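Local coordinates for type IV secretion system protein VirB11 (Brucella suis, PDB 2GZA), which hydrolyses ATP as a hexameric ATPase of a type IV secretion system linked to bacterial virulence, at residues Arg170-Glu175 / Gln197-Asp202; Pro212-Pro217 / Leu257-Arg262; Arg295-Val300 / Leu309-Ile314; Asn271-Gly276 / Tyr319-Val324. One frame throughout, in Å; residues are numbered along the deposited sequence.

Contact 1 joins segments that bracket the P-loop in sequence; contacts 2, 4 and 3 open later in the chain, contact 3 lying between the two segments of contact 4. Contact 1 ties helix 164-173 to the loop before strand 205-209, and contact 2, with its centre about 16 Å from that of contact 1, joins the loop after this strand to strand 255-258; Ile-199 and Leu-257 link the two. Contacts 3 and 4, about 14 Å apart between centres, share helix 311-321. Met-299 and Leu-296 of contact 3 pack on Leu-261 of contact 2. All four reach neighbouring subunits, so the packing of the ATPase domain continues into the hexamer.

Contact 1 of 4, residues Arg170-Glu175 / Gln197-Asp202; sequences RAVQLE and QEIPFD
Val-172, in the last turn of helix 164-173, packs against Glu-198 and Ile-199 in the loop that leaves helix 188-196, the helix that follows the P-loop. Its CG1 carries the contact: it lies anti to the backbone N (chi1 179°) and reaches CG1 of Ile-199 at 3.6 Å, the two branched side chains crossing at about a right angle. Val-172 CG1 also sits over the backbone between the two loop residues, 3.8 Å from both Glu-198 C and Ile-199 N, and touches CB of Glu-198 at 3.9 Å. A short branched residue suits this spot because the segments come close, with 6.3 Å between CA of Val-172 and CA of Glu-198. Gln-173 adds its aliphatic part, CG lying 4.2 Å from Glu-198 O. Glu-198 offers Val-172 its CB, then bends at chi2 (-56°), and its OE2 forms a salt bridge with Arg-169, on the helix that carries Val-172. The helix ends in a Schellman motif: Arg-176 N bonds to Ala-171 O, and Glu-175, with positive phi, makes a weak hydrogen bond from its N to Val-172 O at 3.1 Å. That same Val-172 O is hydrogen-bonded to Arg-255 NH2 of strand 255-258. Val-172 also rests on Ile-178 of strand 178-182, Ile-199 touches Arg-255, and helix 153-160 packs on Ala-171 and Leu-174.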
loop_
_atom_site.group_PDB
_atom_site.type_symbol
_atom_site.label_atom_id
_atom_site.label_comp_id
_atom_site.label_asym_id
_atom_site.label_seq_id
_atom_site.Cartn_x
_atom_site.Cartn_y
_atom_site.Cartn_z
ATOM N N ARG C 170 35.976 5.544 -25.804
ATOM C CA ARG C 170 36.339 6.239 -24.576
ATOM C C ARG C 170 35.487 5.805 -23.391
ATOM O O ARG C 170 36.013 5.599 -22.297
ATOM C CB ARG C 170 36.286 7.760 -24.749
ATOM C CG ARG C 170 37.481 8.357 -25.506
ATOM C CD ARG C 170 38.817 8.087 -24.806
ATOM N NE ARG C 170 39.034 8.945 -23.641
ATOM C CZ ARG C 170 39.787 8.629 -22.587
ATOM N NH1 ARG C 170 40.403 7.457 -22.515
ATOM N NH2 ARG C 170 39.912 9.492 -21.591
ATOM N N ALA C 171 34.182 5.654 -23.619
ATOM C CA ALA C 171 33.252 5.225 -22.572
ATOM C C ALA C 171 33.658 3.894 -21.947
ATOM O O ALA C 171 33.599 3.750 -20.729
ATOM C CB ALA C 171 31.829 5.163 -23.104
ATOM N N VAL C 172 34.082 2.946 -22.785
ATOM C CA VAL C 172 34.566 1.642 -22.324
ATOM C C VAL C 172 35.886 1.785 -21.565
ATOM O O VAL C 172 36.093 1.134 -20.542
ATOM C CB VAL C 172 34.739 0.631 -23.487
ATOM C CG1 VAL C 172 35.264 -0.688 -22.966
ATOM C CG2 VAL C 172 33.421 0.409 -24.234
ATOM N N GLN C 173 36.765 2.644 -22.070
ATOM C CA GLN C 173 38.080 2.882 -21.464
ATOM C C GLN C 173 37.925 3.580 -20.131
ATOM O O GLN C 173 38.669 3.316 -19.190
ATOM C CB GLN C 173 38.951 3.729 -22.386
ATOM C CG GLN C 173 39.419 2.993 -23.626
ATOM C CD GLN C 173 40.172 3.875 -24.607
ATOM O OE1 GLN C 173 40.817 3.372 -25.525
ATOM N NE2 GLN C 173 40.096 5.186 -24.419
ATOM N N LEU C 174 36.935 4.463 -20.072
ATOM C CA LEU C 174 36.590 5.213 -18.872
ATOM C C LEU C 174 35.609 4.456 -17.975
ATOM O O LEU C 174 35.043 5.026 -17.040
ATOM C CB LEU C 174 36.008 6.576 -19.257
ATOM C CG LEU C 174 36.896 7.828 -19.278
ATOM C CD1 LEU C 174 38.390 7.513 -19.299
ATOM C CD2 LEU C 174 36.511 8.727 -20.451
ATOM N N GLU C 175 35.399 3.180 -18.286
ATOM C CA GLU C 175 34.637 2.262 -17.439
ATOM C C GLU C 175 33.202 2.706 -17.148
ATOM O O GLU C 175 32.670 2.439 -16.078
ATOM C CB GLU C 175 35.402 1.968 -16.140
ATOM C CG GLU C 175 36.730 1.260 -16.390
ATOM C CD GLU C 175 37.606 1.182 -15.157
ATOM O OE1 GLU C 175 37.300 1.867 -14.150
ATOM O OE2 GLU C 175 38.603 0.430 -15.199
ATOM N N GLN C 197 35.950 -5.531 -27.042
ATOM C CA GLN C 197 37.303 -5.511 -27.591
ATOM C C GLN C 197 38.058 -4.240 -27.196
ATOM O O GLN C 197 39.273 -4.168 -27.323
ATOM C CB GLN C 197 37.272 -5.698 -29.108
ATOM C CG GLN C 197 36.867 -7.099 -29.560
ATOM C CD GLN C 197 37.733 -8.198 -28.953
ATOM O OE1 GLN C 197 37.234 -9.075 -28.251
ATOM N NE2 GLN C 197 39.033 -8.145 -29.214
ATOM N N GLU C 198 37.325 -3.249 -26.703
ATOM C CA GLU C 198 37.908 -1.986 -26.246
ATOM C C GLU C 198 38.361 -2.037 -24.786
ATOM O O GLU C 198 39.032 -1.121 -24.311
ATOM C CB GLU C 198 36.923 -0.828 -26.439
ATOM C CG GLU C 198 36.441 -0.620 -27.870
ATOM C CD GLU C 198 37.571 -0.428 -28.872
ATOM O OE1 GLU C 198 37.452 -0.966 -29.996
ATOM O OE2 GLU C 198 38.572 0.255 -28.547
ATOM N N ILE C 199 37.972 -3.095 -24.076
ATOM C CA ILE C 199 38.445 -3.335 -22.715
ATOM C C ILE C 199 39.914 -3.767 -22.776
ATOM O O ILE C 199 40.267 -4.627 -23.581
ATOM C CB ILE C 199 37.579 -4.407 -21.983
ATOM C CG1 ILE C 199 36.091 -4.048 -22.068
ATOM C CG2 ILE C 199 38.014 -4.570 -20.518
ATOM C CD1 ILE C 199 35.147 -5.140 -21.628
ATOM N N PRO C 200 40.779 -3.142 -21.955
ATOM C CA PRO C 200 42.198 -3.509 -21.892
ATOM C C PRO C 200 42.370 -4.993 -21.603
ATOM O O PRO C 200 41.690 -5.530 -20.729
ATOM C CB PRO C 200 42.729 -2.668 -20.731
ATOM C CG PRO C 200 41.819 -1.485 -20.685
ATOM C CD PRO C 200 40.468 -2.021 -21.048
ATOM N N PHE C 201 43.271 -5.633 -22.340
ATOM C CA PHE C 201 43.410 -7.084 -22.360
ATOM C C PHE C 201 43.913 -7.685 -21.048
ATOM O O PHE C 201 43.873 -8.903 -20.864
ATOM C CB PHE C 201 44.322 -7.504 -23.515
ATOM C CG PHE C 201 43.820 -7.075 -24.869
ATOM C CD1 PHE C 201 44.713 -6.713 -25.864
ATOM C CD2 PHE C 201 42.452 -7.026 -25.150
ATOM C CE1 PHE C 201 44.257 -6.319 -27.118
ATOM C CE2 PHE C 201 41.991 -6.628 -26.401
ATOM C CZ PHE C 201 42.894 -6.277 -27.383
ATOM N N ASP C 202 44.375 -6.832 -20.139
ATOM C CA ASP C 202 44.934 -7.285 -18.863
ATOM C C ASP C 202 43.932 -7.243 -17.707
ATOM O O ASP C 202 44.283 -7.521 -16.553
ATOM C CB ASP C 202 46.192 -6.480 -18.511
ATOM C CG ASP C 202 45.908 -5.004 -18.272
ATOM O OD1 ASP C 202 44.855 -4.500 -18.723
ATOM O OD2 ASP C 202 46.751 -4.343 -17.626
#

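Contact 2 of 4, residues Pro212-Pro217 / Leu257-Arg262; sequences PELFLP and LLAELR
Beside the contact of Leu-214 with Ala-259, the ring of Phe-215 has Glu-213 C over one face, 3.8 Å above its plane and offset toward the rim, and packs on Phe-124 of a neighbouring subunit. Across the contact, Leu-214 does the work with a single methyl: its CD1 lies 3.8 Å from CA and 3.9 Å from CB of Ala-259. The same Leu-214 CD1 approaches Leu-257 O at 4.1 Å. The torsions explain this reach, since CG stands anti to the carbonyl carbon (chi1 -59°) and CD1 lies anti to CA (chi2 168°), which extends the chain so that this methyl leads toward Ala-259. A small alanine lets the leucine methyl come down onto its backbone. Leu-214 is also the centre of an inverse gamma turn, its flanks joined by a weak hydrogen bond from Phe-215 N to Glu-213 O (3.0 Å). Segment 257-262 has the hydrophobic strand followed by an acid that is consistent with a Walker B element of a P-loop ATPase; the strand runs parallel to strand 205-209, to which the backbones of Leu-257 and Ala-259 are hydrogen-bonded. The leucine lies close to Thr-189, a predicted ATP-binding residue, and packs on Lys-193 and Met-196 of helix 188-196.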
loop_
_atom_site.group_PDB
_atom_site.type_symbol
_atom_site.label_atom_id
_atom_site.label_comp_id
_atom_site.label_asym_id
_atom_site.label_seq_id
_atom_site.Cartn_x
_atom_site.Cartn_y
_atom_site.Cartn_z
ATOM N N PRO C 212 26.512 -19.585 -25.173
ATOM C CA PRO C 212 27.898 -19.167 -25.374
ATOM C C PRO C 212 28.028 -18.292 -26.616
ATOM O O PRO C 212 27.886 -18.783 -27.741
ATOM C CB PRO C 212 28.653 -20.493 -25.546
ATOM C CG PRO C 212 27.685 -21.565 -25.129
ATOM C CD PRO C 212 26.330 -21.026 -25.387
ATOM N N GLU C 213 28.264 -17.000 -26.401
ATOM C CA GLU C 213 28.373 -16.034 -27.495
ATOM C C GLU C 213 29.467 -15.009 -27.254
ATOM O O GLU C 213 30.107 -14.547 -28.192
ATOM C CB GLU C 213 27.051 -15.299 -27.713
ATOM C CG GLU C 213 25.999 -16.072 -28.488
ATOM C CD GLU C 213 24.706 -15.294 -28.663
ATOM O OE1 GLU C 213 24.337 -14.525 -27.749
ATOM O OE2 GLU C 213 24.055 -15.454 -29.715
ATOM N N LEU C 214 29.662 -14.648 -25.990
ATOM C CA LEU C 214 30.615 -13.608 -25.623
ATOM C C LEU C 214 32.015 -14.178 -25.392
ATOM O O LEU C 214 32.552 -14.114 -24.283
ATOM C CB LEU C 214 30.117 -12.826 -24.396
ATOM C CG LEU C 214 28.761 -12.090 -24.483
ATOM C CD1 LEU C 214 28.295 -11.617 -23.117
ATOM C CD2 LEU C 214 28.801 -10.924 -25.449
ATOM N N PHE C 215 32.594 -14.738 -26.449
ATOM C CA PHE C 215 33.945 -15.294 -26.397
ATOM C C PHE C 215 34.978 -14.186 -26.235
ATOM O O PHE C 215 34.771 -13.069 -26.706
ATOM C CB PHE C 215 34.231 -16.118 -27.651
ATOM C CG PHE C 215 33.116 -17.048 -28.027
ATOM C CD1 PHE C 215 32.850 -18.177 -27.267
ATOM C CD2 PHE C 215 32.327 -16.789 -29.144
ATOM C CE1 PHE C 215 31.813 -19.032 -27.612
ATOM C CE2 PHE C 215 31.293 -17.639 -29.499
ATOM C CZ PHE C 215 31.034 -18.765 -28.730
ATOM N N LEU C 216 36.080 -14.498 -25.553
ATOM C CA LEU C 216 37.117 -13.507 -25.266
ATOM C C LEU C 216 38.517 -14.009 -25.640
ATOM O O LEU C 216 39.308 -14.365 -24.760
ATOM C CB LEU C 216 37.062 -13.084 -23.791
ATOM C CG LEU C 216 35.788 -12.373 -23.316
ATOM C CD1 LEU C 216 35.506 -12.634 -21.847
ATOM C CD2 LEU C 216 35.835 -10.877 -23.594
ATOM N N PRO C 217 38.833 -14.020 -26.945
ATOM C CA PRO C 217 40.114 -14.552 -27.420
ATOM C C PRO C 217 41.323 -13.739 -26.934
ATOM O O PRO C 217 42.419 -14.281 -26.790
ATOM C CB PRO C 217 39.981 -14.460 -28.947
ATOM C CG PRO C 217 38.982 -13.379 -29.176
ATOM C CD PRO C 217 38.002 -13.513 -28.056
ATOM N N LEU C 257 30.178 -8.887 -17.352
ATOM C CA LEU C 257 29.542 -8.778 -18.651
ATOM C C LEU C 257 28.357 -9.723 -18.705
ATOM O O LEU C 257 28.487 -10.887 -19.078
ATOM C CB LEU C 257 30.552 -9.046 -19.763
ATOM C CG LEU C 257 31.830 -8.206 -19.677
ATOM C CD1 LEU C 257 32.924 -8.777 -20.583
ATOM C CD2 LEU C 257 31.558 -6.736 -19.995
ATOM N N LEU C 258 27.208 -9.204 -18.283
ATOM C CA LEU C 258 25.935 -9.908 -18.378
ATOM C C LEU C 258 25.402 -9.748 -19.794
ATOM O O LEU C 258 25.147 -8.627 -20.228
ATOM C CB LEU C 258 24.934 -9.303 -17.396
ATOM C CG LEU C 258 23.897 -10.158 -16.655
ATOM C CD1 LEU C 258 22.705 -9.290 -16.299
ATOM C CD2 LEU C 258 23.432 -11.389 -17.411
ATOM N N ALA C 259 25.232 -10.857 -20.503
ATOM C CA ALA C 259 24.758 -10.818 -21.882
ATOM C C ALA C 259 23.498 -9.970 -22.031
ATOM O O ALA C 259 23.429 -9.104 -22.898
ATOM C CB ALA C 259 24.519 -12.223 -22.410
ATOM N N GLU C 260 22.520 -10.199 -21.160
ATOM C CA GLU C 260 21.190 -9.625 -21.341
ATOM C C GLU C 260 20.434 -9.451 -20.028
ATOM O O GLU C 260 20.417 -10.345 -19.186
ATOM C CB GLU C 260 20.374 -10.508 -22.281
ATOM C CG GLU C 260 19.255 -9.783 -22.983
ATOM C CD GLU C 260 18.364 -10.715 -23.763
ATOM O OE1 GLU C 260 17.150 -10.447 -23.805
ATOM O OE2 GLU C 260 18.866 -11.714 -24.325
ATOM N N LEU C 261 19.810 -8.288 -19.865
ATOM C CA LEU C 261 18.899 -8.030 -18.751
ATOM C C LEU C 261 17.463 -8.325 -19.183
ATOM O O LEU C 261 16.982 -7.786 -20.181
ATOM C CB LEU C 261 19.013 -6.583 -18.275
ATOM C CG LEU C 261 20.188 -6.190 -17.370
ATOM C CD1 LEU C 261 20.311 -4.680 -17.230
ATOM C CD2 LEU C 261 20.079 -6.844 -15.996
ATOM N N ARG C 262 16.776 -9.173 -18.428
ATOM C CA ARG C 262 15.481 -9.696 -18.880
ATOM C C ARG C 262 14.379 -9.666 -17.833
ATOM O O ARG C 262 13.207 -9.526 -18.175
ATOM C CB ARG C 262 15.657 -11.106 -19.428
ATOM C CG ARG C 262 16.692 -11.157 -20.530
ATOM C CD ARG C 262 17.180 -12.575 -20.848
ATOM N NE ARG C 262 16.071 -13.499 -21.083
ATOM C CZ ARG C 262 15.134 -13.269 -22.018
ATOM N NH1 ARG C 262 15.183 -12.170 -22.788
ATOM N NH2 ARG C 262 14.156 -14.093 -22.222
#

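Contact 3 of 4, residues Arg295-Val300 / Leu309-Ile314; sequences RLALMV and LPYEII
The CB of Ile-314 points toward helix 289-300, and all three carbons beyond it touch that helix: CG2 meets both Ala-297 and Val-300, CG1 and CD1 meet Val-300 alone. From CB the chain splits. The CG2 methyl, anti to the backbone N, settles between two residues one helical turn apart: Ile-314 CG2 is 3.8 Å from CA of Ala-297 and 3.8 Å from CB of Val-300. The other branch, Ile-314 CG1, comes 3.9 Å from CG1 of Val-300, and at the tip Ile-314 CD1 remains 4.0 Å from that same Val-300 CG1. The two branched side chains thus reach toward each other, tip to tip. Alanine suits position 297 because its bare CB leaves CA within reach of the isoleucine methyl. One turn earlier on the second helix, CE1 of Tyr-311 approaches CB of Ala-297 obliquely at 3.8 Å, while Tyr-311 OH is hydrogen-bonded to Arg-315 NH1. Pro-310 is at the N-cap of this helix, and its O accepts from N of Ile-313 and N of Ile-314, fixing the first turn from which these side chains project. The contact joins the consecutive helices 289-300 and 311-321, linked by a short non-helical connection. Val-300 continues the packing onto Tyr-267 and Ile-270 of helix 265-274, Leu-296 lies on Cys-284 of strand 281-285, and Tyr-311 touches Leu-309 of a neighbouring subunit.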
loop_
_atom_site.group_PDB
_atom_site.type_symbol
_atom_site.label_atom_id
_atom_site.label_comp_id
_atom_site.label_asym_id
_atom_site.label_seq_id
_atom_site.Cartn_x
_atom_site.Cartn_y
_atom_site.Cartn_z
ATOM N N ARG C 295 11.748 -0.234 -19.706
ATOM C CA ARG C 295 11.736 -1.691 -19.579
ATOM C C ARG C 295 12.597 -2.228 -18.436
ATOM O O ARG C 295 12.251 -3.238 -17.839
ATOM C CB ARG C 295 12.135 -2.355 -20.891
ATOM C CG ARG C 295 11.046 -2.299 -21.948
ATOM C CD ARG C 295 11.157 -3.433 -22.936
ATOM N NE ARG C 295 10.726 -4.701 -22.361
ATOM C CZ ARG C 295 11.485 -5.784 -22.258
ATOM N NH1 ARG C 295 12.734 -5.787 -22.705
ATOM N NH2 ARG C 295 10.983 -6.880 -21.720
ATOM N N LEU C 296 13.712 -1.560 -18.142
ATOM C CA LEU C 296 14.577 -1.949 -17.022
ATOM C C LEU C 296 13.855 -1.802 -15.692
ATOM O O LEU C 296 14.013 -2.632 -14.795
ATOM C CB LEU C 296 15.879 -1.143 -17.007
ATOM C CG LEU C 296 16.852 -1.384 -18.165
ATOM C CD1 LEU C 296 18.051 -0.467 -18.063
ATOM C CD2 LEU C 296 17.283 -2.839 -18.246
ATOM N N ALA C 297 13.049 -0.750 -15.592
ATOM C CA ALA C 297 12.241 -0.485 -14.409
ATOM C C ALA C 297 11.203 -1.576 -14.168
ATOM O O ALA C 297 10.985 -1.973 -13.028
ATOM C CB ALA C 297 11.579 0.880 -14.510
ATOM N N LEU C 298 10.582 -2.059 -15.242
ATOM C CA LEU C 298 9.635 -3.168 -15.163
ATOM C C LEU C 298 10.312 -4.471 -14.728
ATOM O O LEU C 298 9.713 -5.281 -14.026
ATOM C CB LEU C 298 8.922 -3.353 -16.503
ATOM C CG LEU C 298 7.662 -2.551 -16.882
ATOM C CD1 LEU C 298 7.568 -1.164 -16.242
ATOM C CD2 LEU C 298 7.512 -2.467 -18.403
ATOM N N MET C 299 11.561 -4.661 -15.138
ATOM C CA MET C 299 12.324 -5.832 -14.745
ATOM C C MET C 299 12.650 -5.791 -13.247
ATOM O O MET C 299 12.585 -6.815 -12.568
ATOM C CB MET C 299 13.597 -5.947 -15.579
ATOM C CG MET C 299 13.329 -6.275 -17.017
ATOM S SD MET C 299 14.786 -6.079 -18.040
ATOM C CE MET C 299 14.076 -6.366 -19.659
ATOM N N VAL C 300 12.985 -4.604 -12.745
ATOM C CA VAL C 300 13.254 -4.404 -11.323
ATOM C C VAL C 300 12.045 -4.810 -10.473
ATOM O O VAL C 300 12.188 -5.443 -9.421
ATOM C CB VAL C 300 13.665 -2.932 -11.012
ATOM C CG1 VAL C 300 13.842 -2.711 -9.512
ATOM C CG2 VAL C 300 14.948 -2.560 -11.746
ATOM N N LEU C 309 10.575 -0.921 -3.774
ATOM C CA LEU C 309 11.015 0.405 -4.154
ATOM C C LEU C 309 9.912 1.156 -4.871
ATOM O O LEU C 309 9.284 0.619 -5.782
ATOM C CB LEU C 309 12.245 0.344 -5.058
ATOM C CG LEU C 309 13.532 -0.329 -4.574
ATOM C CD1 LEU C 309 14.550 -0.299 -5.695
ATOM C CD2 LEU C 309 14.083 0.357 -3.342
ATOM N N PRO C 310 9.665 2.410 -4.465
ATOM C CA PRO C 310 8.777 3.245 -5.260
ATOM C C PRO C 310 9.344 3.422 -6.656
ATOM O O PRO C 310 10.568 3.419 -6.838
ATOM C CB PRO C 310 8.785 4.579 -4.509
ATOM C CG PRO C 310 9.173 4.236 -3.130
ATOM C CD PRO C 310 10.160 3.124 -3.273
ATOM N N TYR C 311 8.452 3.565 -7.630
ATOM C CA TYR C 311 8.829 3.640 -9.031
ATOM C C TYR C 311 9.861 4.744 -9.292
ATOM O O TYR C 311 10.848 4.528 -9.997
ATOM C CB TYR C 311 7.579 3.820 -9.912
ATOM C CG TYR C 311 7.888 3.832 -11.390
ATOM C CD1 TYR C 311 8.061 2.642 -12.099
ATOM C CD2 TYR C 311 8.037 5.032 -12.073
ATOM C CE1 TYR C 311 8.362 2.657 -13.447
ATOM C CE2 TYR C 311 8.336 5.054 -13.412
ATOM C CZ TYR C 311 8.497 3.867 -14.093
ATOM O OH TYR C 311 8.800 3.904 -15.422
ATOM N N GLU C 312 9.619 5.921 -8.720
ATOM C CA GLU C 312 10.548 7.048 -8.828
ATOM C C GLU C 312 11.963 6.737 -8.317
ATOM O O GLU C 312 12.924 7.297 -8.824
ATOM C CB GLU C 312 9.978 8.290 -8.134
ATOM N N ILE C 313 12.086 5.837 -7.342
ATOM C CA ILE C 313 13.384 5.435 -6.793
ATOM C C ILE C 313 14.086 4.431 -7.708
ATOM O O ILE C 313 15.302 4.487 -7.876
ATOM C CB ILE C 313 13.241 4.913 -5.330
ATOM C CG1 ILE C 313 12.630 5.995 -4.430
ATOM C CG2 ILE C 313 14.574 4.424 -4.762
ATOM C CD1 ILE C 313 13.262 7.380 -4.564
ATOM N N ILE C 314 13.310 3.530 -8.312
ATOM C CA ILE C 314 13.826 2.599 -9.311
ATOM C C ILE C 314 14.437 3.393 -10.471
ATOM O O ILE C 314 15.572 3.142 -10.883
ATOM C CB ILE C 314 12.706 1.648 -9.815
ATOM C CG1 ILE C 314 12.244 0.738 -8.676
ATOM C CG2 ILE C 314 13.184 0.821 -11.010
ATOM C CD1 ILE C 314 10.971 -0.023 -8.937
#

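Contact 4 of 4, residues Asn271-Gly276 / Tyr319-Val324; sequences NVAASG and YLVVDV
Ala-273 and Val-321 bring the last turns of helices 265-274 and 311-321 together, their CA atoms 6.2 Å apart. No hydrogen bond crosses; the join is made by methyl groups. CG1 of Val-321, roughly anti to the backbone N (chi1 150°), lies on Ala-273, 3.6 Å from its CB. The other methyl, Val-321 CG2, sits between CB of Ala-273, at 4.1 Å, and Ala-274, whose N is 4.0 Å and whose CB is 4.1 Å away. Small residues suit these two positions because the helices approach closely, and a beta-branched valine supplies two contact points from a short stem. Gly-276 is the first residue after its helix to leave helical angles; its positive phi (107°) is easily adopted by glycine, and its N reaches Ala-273 O at 3.2 Å. The second helix leaves helical geometry at Val-322 and leads into strand 324-331 of the mixed sheet that also holds the P-loop strand 178-182. Just before strand 324-331, Asp-323 accepts a hydrogen bond from Val-177 N with OD2 and forms a salt bridge to Lys-350 with OD1. Beyond the alanines lies a neighbouring subunit: its Arg-295 packs on Ala-274 and Ser-275 and donates to OD1 of Asn-271.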
loop_
_atom_site.group_PDB
_atom_site.type_symbol
_atom_site.label_atom_id
_atom_site.label_comp_id
_atom_site.label_asym_id
_atom_site.label_seq_id
_atom_site.Cartn_x
_atom_site.Cartn_y
_atom_site.Cartn_z
ATOM N N ASN C 271 22.454 -3.312 -7.962
ATOM C CA ASN C 271 23.205 -3.392 -6.716
ATOM C C ASN C 271 24.645 -3.773 -6.871
ATOM O O ASN C 271 25.484 -3.355 -6.069
ATOM C CB ASN C 271 22.549 -4.310 -5.701
ATOM C CG ASN C 271 21.783 -3.538 -4.664
ATOM O OD1 ASN C 271 22.315 -2.628 -4.022
ATOM N ND2 ASN C 271 20.510 -3.883 -4.503
ATOM N N VAL C 272 24.952 -4.565 -7.896
ATOM C CA VAL C 272 26.336 -4.889 -8.181
ATOM C C VAL C 272 27.050 -3.598 -8.618
ATOM O O VAL C 272 28.138 -3.278 -8.125
ATOM C CB VAL C 272 26.435 -5.984 -9.256
ATOM C CG1 VAL C 272 27.846 -6.064 -9.818
ATOM C CG2 VAL C 272 26.004 -7.326 -8.671
ATOM N N ALA C 273 26.414 -2.858 -9.521
ATOM C CA ALA C 273 26.985 -1.629 -10.070
ATOM C C ALA C 273 27.102 -0.520 -9.030
ATOM O O ALA C 273 28.095 0.212 -8.995
ATOM C CB ALA C 273 26.168 -1.143 -11.254
ATOM N N ALA C 274 26.083 -0.386 -8.189
ATOM C CA ALA C 274 26.126 0.590 -7.116
ATOM C C ALA C 274 27.145 0.234 -6.031
ATOM O O ALA C 274 27.508 1.096 -5.227
ATOM C CB ALA C 274 24.736 0.810 -6.524
ATOM N N SER C 275 27.610 -1.015 -6.017
ATOM C CA SER C 275 28.611 -1.462 -5.035
ATOM C C SER C 275 30.047 -1.212 -5.478
ATOM O O SER C 275 30.995 -1.443 -4.726
ATOM C CB SER C 275 28.378 -2.905 -4.653
ATOM O OG SER C 275 27.064 -3.020 -4.164
ATOM N N GLY C 276 30.195 -0.725 -6.703
ATOM C CA GLY C 276 31.482 -0.284 -7.197
ATOM C C GLY C 276 32.082 -1.224 -8.200
ATOM O O GLY C 276 33.297 -1.412 -8.205
ATOM N N TYR C 319 19.358 5.724 -13.277
ATOM C CA TYR C 319 20.129 6.883 -13.705
ATOM C C TYR C 319 21.462 7.043 -12.984
ATOM O O TYR C 319 22.410 7.581 -13.558
ATOM C CB TYR C 319 19.315 8.174 -13.592
ATOM C CG TYR C 319 18.167 8.298 -14.580
ATOM C CD1 TYR C 319 16.941 8.825 -14.184
ATOM C CD2 TYR C 319 18.306 7.892 -15.910
ATOM C CE1 TYR C 319 15.882 8.941 -15.079
ATOM C CE2 TYR C 319 17.251 8.001 -16.809
ATOM C CZ TYR C 319 16.045 8.530 -16.385
ATOM O OH TYR C 319 14.998 8.648 -17.274
ATOM N N LEU C 320 21.533 6.584 -11.738
ATOM C CA LEU C 320 22.767 6.634 -10.966
ATOM C C LEU C 320 23.763 5.581 -11.417
ATOM O O LEU C 320 24.972 5.756 -11.268
ATOM C CB LEU C 320 22.457 6.458 -9.484
ATOM C CG LEU C 320 21.820 7.662 -8.792
ATOM C CD1 LEU C 320 21.351 7.274 -7.419
ATOM C CD2 LEU C 320 22.781 8.842 -8.711
ATOM N N VAL C 321 23.243 4.505 -11.987
ATOM C CA VAL C 321 24.011 3.310 -12.283
ATOM C C VAL C 321 24.336 3.187 -13.775
ATOM O O VAL C 321 25.420 2.736 -14.140
ATOM C CB VAL C 321 23.242 2.076 -11.763
ATOM C CG1 VAL C 321 23.526 0.836 -12.590
ATOM C CG2 VAL C 321 23.558 1.856 -10.304
ATOM N N VAL C 322 23.406 3.591 -14.632
ATOM C CA VAL C 322 23.561 3.421 -16.080
ATOM C C VAL C 322 24.056 4.705 -16.715
ATOM O O VAL C 322 23.353 5.712 -16.708
ATOM C CB VAL C 322 22.232 2.963 -16.777
ATOM C CG1 VAL C 322 22.409 2.898 -18.287
ATOM C CG2 VAL C 322 21.777 1.608 -16.251
ATOM N N ASP C 323 25.259 4.659 -17.272
ATOM C CA ASP C 323 25.900 5.847 -17.824
ATOM C C ASP C 323 25.497 6.088 -19.272
ATOM O O ASP C 323 25.151 7.211 -19.646
ATOM C CB ASP C 323 27.419 5.742 -17.713
ATOM C CG ASP C 323 27.895 5.754 -16.280
ATOM O OD1 ASP C 323 27.504 6.684 -15.543
ATOM O OD2 ASP C 323 28.656 4.833 -15.896
ATOM N N VAL C 324 25.549 5.037 -20.086
ATOM C CA VAL C 324 25.300 5.161 -21.513
ATOM C C VAL C 324 24.299 4.108 -21.975
ATOM O O VAL C 324 24.354 2.960 -21.552
ATOM C CB VAL C 324 26.616 5.040 -22.333
ATOM C CG1 VAL C 324 26.348 5.160 -23.826
ATOM C CG2 VAL C 324 27.633 6.088 -21.895
#